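Local coordinates for GphF Dehydratase 1 (Archangium violaceum, PDB 6MBF), which probably dehydrates polyketide intermediates of gephyronic acid biosynthesis and is linked to olefin rearrangement, acting as a multifunctional dehydratase and enoyl-isomerase, at residues Asp72-Ser83 / Arg122-Leu133. Residues are numbered along the deposited sequence; the frame is centred on the assembly and turned at random.
Sequences DTLIVEDVTVWS and RHATGRIARRQL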
loop_
_atom_site.group_PDB
_atom_site.type_symbol
_atom_site.label_atom_id
_atom_site.label_comp_id
_atom_site.label_asym_id
_atom_site.label_seq_id
_atom_site.Cartn_x
_atom_site.Cartn_y
_atom_site.Cartn_z
ATOM N N ASP A 72 1.599 20.398 -3.897
ATOM C CA ASP A 72 2.544 20.029 -2.854
ATOM C C ASP A 72 2.604 18.513 -2.705
ATOM O O ASP A 72 1.648 17.797 -3.017
ATOM C CB ASP A 72 2.157 20.668 -1.522
ATOM C CG ASP A 72 2.312 22.175 -1.532
ATOM O OD1 ASP A 72 1.917 22.816 -0.535
ATOM O OD2 ASP A 72 2.814 22.719 -2.545
ATOM N N THR A 73 3.744 18.026 -2.226
ATOM C CA THR A 73 3.895 16.598 -1.984
ATOM C C THR A 73 3.082 16.179 -0.761
ATOM O O THR A 73 2.939 16.937 0.202
ATOM C CB THR A 73 5.362 16.239 -1.772
ATOM O OG1 THR A 73 5.753 16.616 -0.447
ATOM C CG2 THR A 73 6.257 16.941 -2.791
ATOM N N LEU A 74 2.545 14.965 -0.804
ATOM C CA LEU A 74 1.865 14.363 0.334
ATOM C C LEU A 74 2.814 13.384 1.015
ATOM O O LEU A 74 3.493 12.603 0.346
ATOM C CB LEU A 74 0.600 13.630 -0.114
ATOM C CG LEU A 74 -0.426 14.391 -0.958
ATOM C CD1 LEU A 74 -1.520 13.453 -1.454
ATOM C CD2 LEU A 74 -1.024 15.507 -0.139
ATOM N N ILE A 75 2.849 13.413 2.345
ATOM C CA ILE A 75 3.830 12.648 3.106
ATOM C C ILE A 75 3.129 11.819 4.175
ATOM O O ILE A 75 2.238 12.311 4.876
ATOM C CB ILE A 75 4.875 13.578 3.750
ATOM C CG1 ILE A 75 5.621 14.371 2.670
ATOM C CG2 ILE A 75 5.846 12.775 4.588
ATOM C CD1 ILE A 75 6.165 15.702 3.165
ATOM N N VAL A 76 3.533 10.557 4.305
ATOM C CA VAL A 76 3.145 9.735 5.446
ATOM C C VAL A 76 4.429 9.190 6.055
ATOM O O VAL A 76 5.292 8.694 5.328
ATOM C CB VAL A 76 2.191 8.582 5.056
ATOM C CG1 VAL A 76 1.574 7.979 6.310
ATOM C CG2 VAL A 76 1.087 9.057 4.109
ATOM N N GLU A 77 4.570 9.295 7.377
ATOM C CA GLU A 77 5.767 8.811 8.054
ATOM C C GLU A 77 5.392 7.941 9.248
ATOM O O GLU A 77 4.267 7.989 9.754
ATOM C CB GLU A 77 6.661 9.979 8.516
ATOM C CG GLU A 77 7.312 10.752 7.380
ATOM C CD GLU A 77 8.182 11.895 7.872
ATOM O OE1 GLU A 77 9.085 12.326 7.123
ATOM O OE2 GLU A 77 7.962 12.359 9.009
ATOM N N ASP A 78 6.362 7.132 9.689
ATOM C CA ASP A 78 6.258 6.390 10.950
ATOM C C ASP A 78 5.054 5.457 10.952
ATOM O O ASP A 78 4.315 5.384 11.936
ATOM C CB ASP A 78 6.165 7.330 12.159
ATOM C CG ASP A 78 7.455 8.044 12.468
ATOM O OD1 ASP A 78 7.375 9.159 13.033
ATOM O OD2 ASP A 78 8.536 7.501 12.163
ATOM N N VAL A 79 4.827 4.764 9.837
ATOM C CA VAL A 79 3.644 3.916 9.711
ATOM C C VAL A 79 3.912 2.576 10.375
ATOM O O VAL A 79 4.931 1.926 10.109
ATOM C CB VAL A 79 3.255 3.723 8.238
ATOM C CG1 VAL A 79 2.015 2.836 8.129
ATOM C CG2 VAL A 79 3.025 5.064 7.573
ATOM N N THR A 80 2.984 2.153 11.226
ATOM C CA THR A 80 2.976 0.821 11.810
ATOM C C THR A 80 1.638 0.164 11.497
ATOM O O THR A 80 0.585 0.784 11.684
ATOM C CB THR A 80 3.203 0.888 13.334
ATOM O OG1 THR A 80 4.517 1.397 13.611
ATOM C CG2 THR A 80 3.046 -0.495 13.973
ATOM N N VAL A 81 1.681 -1.078 11.012
ATOM C CA VAL A 81 0.488 -1.914 10.878
ATOM C C VAL A 81 0.368 -2.771 12.135
ATOM O O VAL A 81 1.231 -3.609 12.409
ATOM C CB VAL A 81 0.558 -2.791 9.620
ATOM C CG1 VAL A 81 -0.663 -3.703 9.528
ATOM C CG2 VAL A 81 0.699 -1.933 8.375
ATOM N N TRP A 82 -0.709 -2.568 12.895
ATOM C CA TRP A 82 -0.890 -3.215 14.193
ATOM C C TRP A 82 -1.620 -4.553 14.126
ATOM O O TRP A 82 -1.216 -5.509 14.798
ATOM C CB TRP A 82 -1.642 -2.270 15.127
ATOM C CG TRP A 82 -0.868 -1.030 15.386
ATOM C CD1 TRP A 82 -1.013 0.175 14.763
ATOM C CD2 TRP A 82 0.217 -0.881 16.305
ATOM N NE1 TRP A 82 -0.103 1.073 15.261
ATOM C CE2 TRP A 82 0.662 0.449 16.211
ATOM C CE3 TRP A 82 0.842 -1.740 17.214
ATOM C CZ2 TRP A 82 1.714 0.942 16.984
ATOM C CZ3 TRP A 82 1.884 -1.251 17.980
ATOM C CH2 TRP A 82 2.311 0.077 17.861
ATOM N N SER A 83 -2.713 -4.634 13.373
ATOM C CA SER A 83 -3.526 -5.845 13.321
ATOM C C SER A 83 -4.069 -5.902 11.905
ATOM O O SER A 83 -4.540 -4.870 11.397
ATOM C CB SER A 83 -4.686 -5.865 14.316
ATOM O OG SER A 83 -4.247 -6.229 15.614
ATOM N N ARG A 122 -7.720 -1.401 15.992
ATOM C CA ARG A 122 -6.694 -0.541 15.400
ATOM C C ARG A 122 -5.886 -1.322 14.371
ATOM O O ARG A 122 -5.295 -2.359 14.697
ATOM C CB ARG A 122 -5.768 0.015 16.482
ATOM C CG ARG A 122 -4.560 0.754 15.913
ATOM C CD ARG A 122 -3.601 1.236 17.019
ATOM N NE ARG A 122 -4.122 2.385 17.747
ATOM C CZ ARG A 122 -4.371 2.397 19.054
ATOM N NH1 ARG A 122 -4.141 1.319 19.792
ATOM N NH2 ARG A 122 -4.847 3.495 19.627
ATOM N N HIS A 123 -5.835 -0.817 13.136
ATOM C CA HIS A 123 -5.091 -1.479 12.069
ATOM C C HIS A 123 -3.809 -0.773 11.678
ATOM O O HIS A 123 -2.810 -1.446 11.412
ATOM C CB HIS A 123 -5.974 -1.640 10.826
ATOM C CG HIS A 123 -7.176 -2.483 11.076
ATOM N ND1 HIS A 123 -7.085 -3.819 11.401
ATOM C CD2 HIS A 123 -8.492 -2.174 11.107
ATOM C CE1 HIS A 123 -8.297 -4.298 11.612
ATOM N NE2 HIS A 123 -9.170 -3.323 11.429
ATOM N N ALA A 124 -3.789 0.561 11.644
ATOM C CA ALA A 124 -2.587 1.257 11.191
ATOM C C ALA A 124 -2.560 2.662 11.769
ATOM O O ALA A 124 -3.604 3.291 11.956
ATOM C CB ALA A 124 -2.503 1.325 9.661
ATOM N N THR A 125 -1.349 3.144 12.037
ATOM C CA THR A 125 -1.127 4.476 12.594
ATOM C C THR A 125 0.126 5.090 11.980
ATOM O O THR A 125 1.009 4.386 11.482
ATOM C CB THR A 125 -0.958 4.439 14.114
ATOM O OG1 THR A 125 0.207 3.667 14.436
ATOM C CG2 THR A 125 -2.176 3.804 14.789
ATOM N N GLY A 126 0.208 6.415 12.054
ATOM C CA GLY A 126 1.386 7.117 11.572
ATOM C C GLY A 126 1.168 8.615 11.637
ATOM O O GLY A 126 0.288 9.096 12.357
ATOM N N ARG A 127 1.963 9.343 10.860
ATOM C CA ARG A 127 1.894 10.798 10.820
ATOM C C ARG A 127 1.764 11.256 9.378
ATOM O O ARG A 127 2.207 10.569 8.457
ATOM C CB ARG A 127 3.129 11.430 11.462
ATOM C CG ARG A 127 3.427 10.899 12.840
ATOM C CD ARG A 127 4.815 11.317 13.296
ATOM N NE ARG A 127 5.293 10.476 14.390
ATOM C CZ ARG A 127 4.981 10.669 15.666
ATOM N NH1 ARG A 127 4.185 11.673 16.009
ATOM N NH2 ARG A 127 5.457 9.858 16.598
ATOM N N ILE A 128 1.124 12.405 9.179
ATOM C CA ILE A 128 0.936 12.946 7.838
ATOM C C ILE A 128 1.522 14.349 7.777
ATOM O O ILE A 128 1.595 15.066 8.782
ATOM C CB ILE A 128 -0.545 12.957 7.399
ATOM C CG1 ILE A 128 -1.435 13.561 8.489
ATOM C CG2 ILE A 128 -1.018 11.539 7.011
ATOM C CD1 ILE A 128 -2.873 13.775 8.038
ATOM N N ALA A 129 1.950 14.734 6.582
ATOM C CA ALA A 129 2.513 16.057 6.361
ATOM C C ALA A 129 2.360 16.404 4.888
ATOM O O ALA A 129 1.980 15.569 4.063
ATOM C CB ALA A 129 3.977 16.127 6.803
ATOM N N ARG A 130 2.665 17.658 4.576
ATOM C CA ARG A 130 2.555 18.188 3.229
ATOM C C ARG A 130 3.654 19.225 3.065
ATOM O O ARG A 130 3.892 20.024 3.974
ATOM C CB ARG A 130 1.169 18.796 3.010
ATOM C CG ARG A 130 0.783 19.019 1.579
ATOM C CD ARG A 130 -0.724 19.036 1.485
ATOM N NE ARG A 130 -1.181 19.571 0.215
ATOM C CZ ARG A 130 -2.457 19.675 -0.120
ATOM N NH1 ARG A 130 -3.396 19.263 0.723
ATOM N NH2 ARG A 130 -2.798 20.175 -1.299
ATOM N N ARG A 131 4.338 19.195 1.926
ATOM C CA ARG A 131 5.476 20.078 1.707
ATOM C C ARG A 131 5.441 20.616 0.287
ATOM O O ARG A 131 5.091 19.893 -0.650
ATOM C CB ARG A 131 6.804 19.348 1.954
ATOM C CG ARG A 131 8.028 20.225 1.780
ATOM C CD ARG A 131 9.323 19.471 2.032
ATOM N NE ARG A 131 9.666 18.554 0.950
ATOM C CZ ARG A 131 9.613 17.230 1.055
ATOM N NH1 ARG A 131 9.230 16.677 2.194
ATOM N NH2 ARG A 131 9.946 16.464 0.025
ATOM N N GLN A 132 5.810 21.885 0.127
ATOM C CA GLN A 132 5.848 22.478 -1.203
ATOM C C GLN A 132 6.942 21.824 -2.038
ATOM O O GLN A 132 8.024 21.506 -1.538
ATOM C CB GLN A 132 6.069 23.989 -1.109
ATOM C CG GLN A 132 5.307 24.778 -2.164
ATOM C CD GLN A 132 5.081 26.231 -1.776
ATOM O OE1 GLN A 132 4.792 26.545 -0.618
ATOM N NE2 GLN A 132 5.209 27.126 -2.748
ATOM N N LEU A 133 6.648 21.621 -3.320
ATOM C CA LEU A 133 7.496 20.832 -4.218
ATOM C C LEU A 133 8.942 21.329 -4.311
ATOM O O LEU A 133 9.203 22.530 -4.311
ATOM C CB LEU A 133 6.865 20.797 -5.613
ATOM C CG LEU A 133 6.335 22.132 -6.148
ATOM C CD1 LEU A 133 7.387 22.863 -6.980
ATOM C CD2 LEU A 133 5.051 21.929 -6.943
HETATM O O HOH W 1 2.631 4.997 14.266
HETATM O O HOH W 2 -4.859 -3.606 16.893
#
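Trp82 meets Arg122 and Thr125 at one end of an antiparallel strand pair in the dehydratase's double-hotdog fold. Strand 73-81 runs between strands 121-131 and 224-234, and the pair with 121-131 is broken by a beta bulge between Glu77 and Thr80. Thr125 meets the indole edge, Arg122 CD one face and Thr80 CG2 the other. Trp82 NE1 points almost straight at Thr125 OG1, 2.7 Å away in the ring plane, with an N-H...O angle of 177°. Thr125 OG1 sits between its backbone N and carbonyl carbon (chi1 63°), which turns it to the indole. Water 1 links this hydroxyl to Asp78 O. Arg122 CD lies over the five-membered ring, 3.9 Å from its centroid, a CH-pi contact. The chain bends at chi3, leaving the guanidinium higher above the ring, in a salt bridge with Glu105. His123 ND1 donates to Ser83 O in the imidazole plane, though well above the carbonyl plane, while NE2 bonds Ser108.

At the bulge, Asp78 OD1 accepts the N-H of Arg127 NE on its anti lone pair at 2.8 Å, part of a salt bridge. The carboxylate and guanidinium planes are 82° apart. Glu102 is a second acidic partner, at Arg127 NH1.

Farther along, the extended Arg130 runs beside Leu74, with Leu74 CD2 over one face of its guanidinium. Arg130 NH2 donates a hydrogen bond to Asn69 O. Arg130 NE is buried without a partner. On the other face of the strand pair, Thr73 OG1 sits over the Arg131 guanidinium and bonds Glu233, which also bridges to Arg131. Ile75 CD1 approaches Arg131 NH1 obliquely at 3.4 Å.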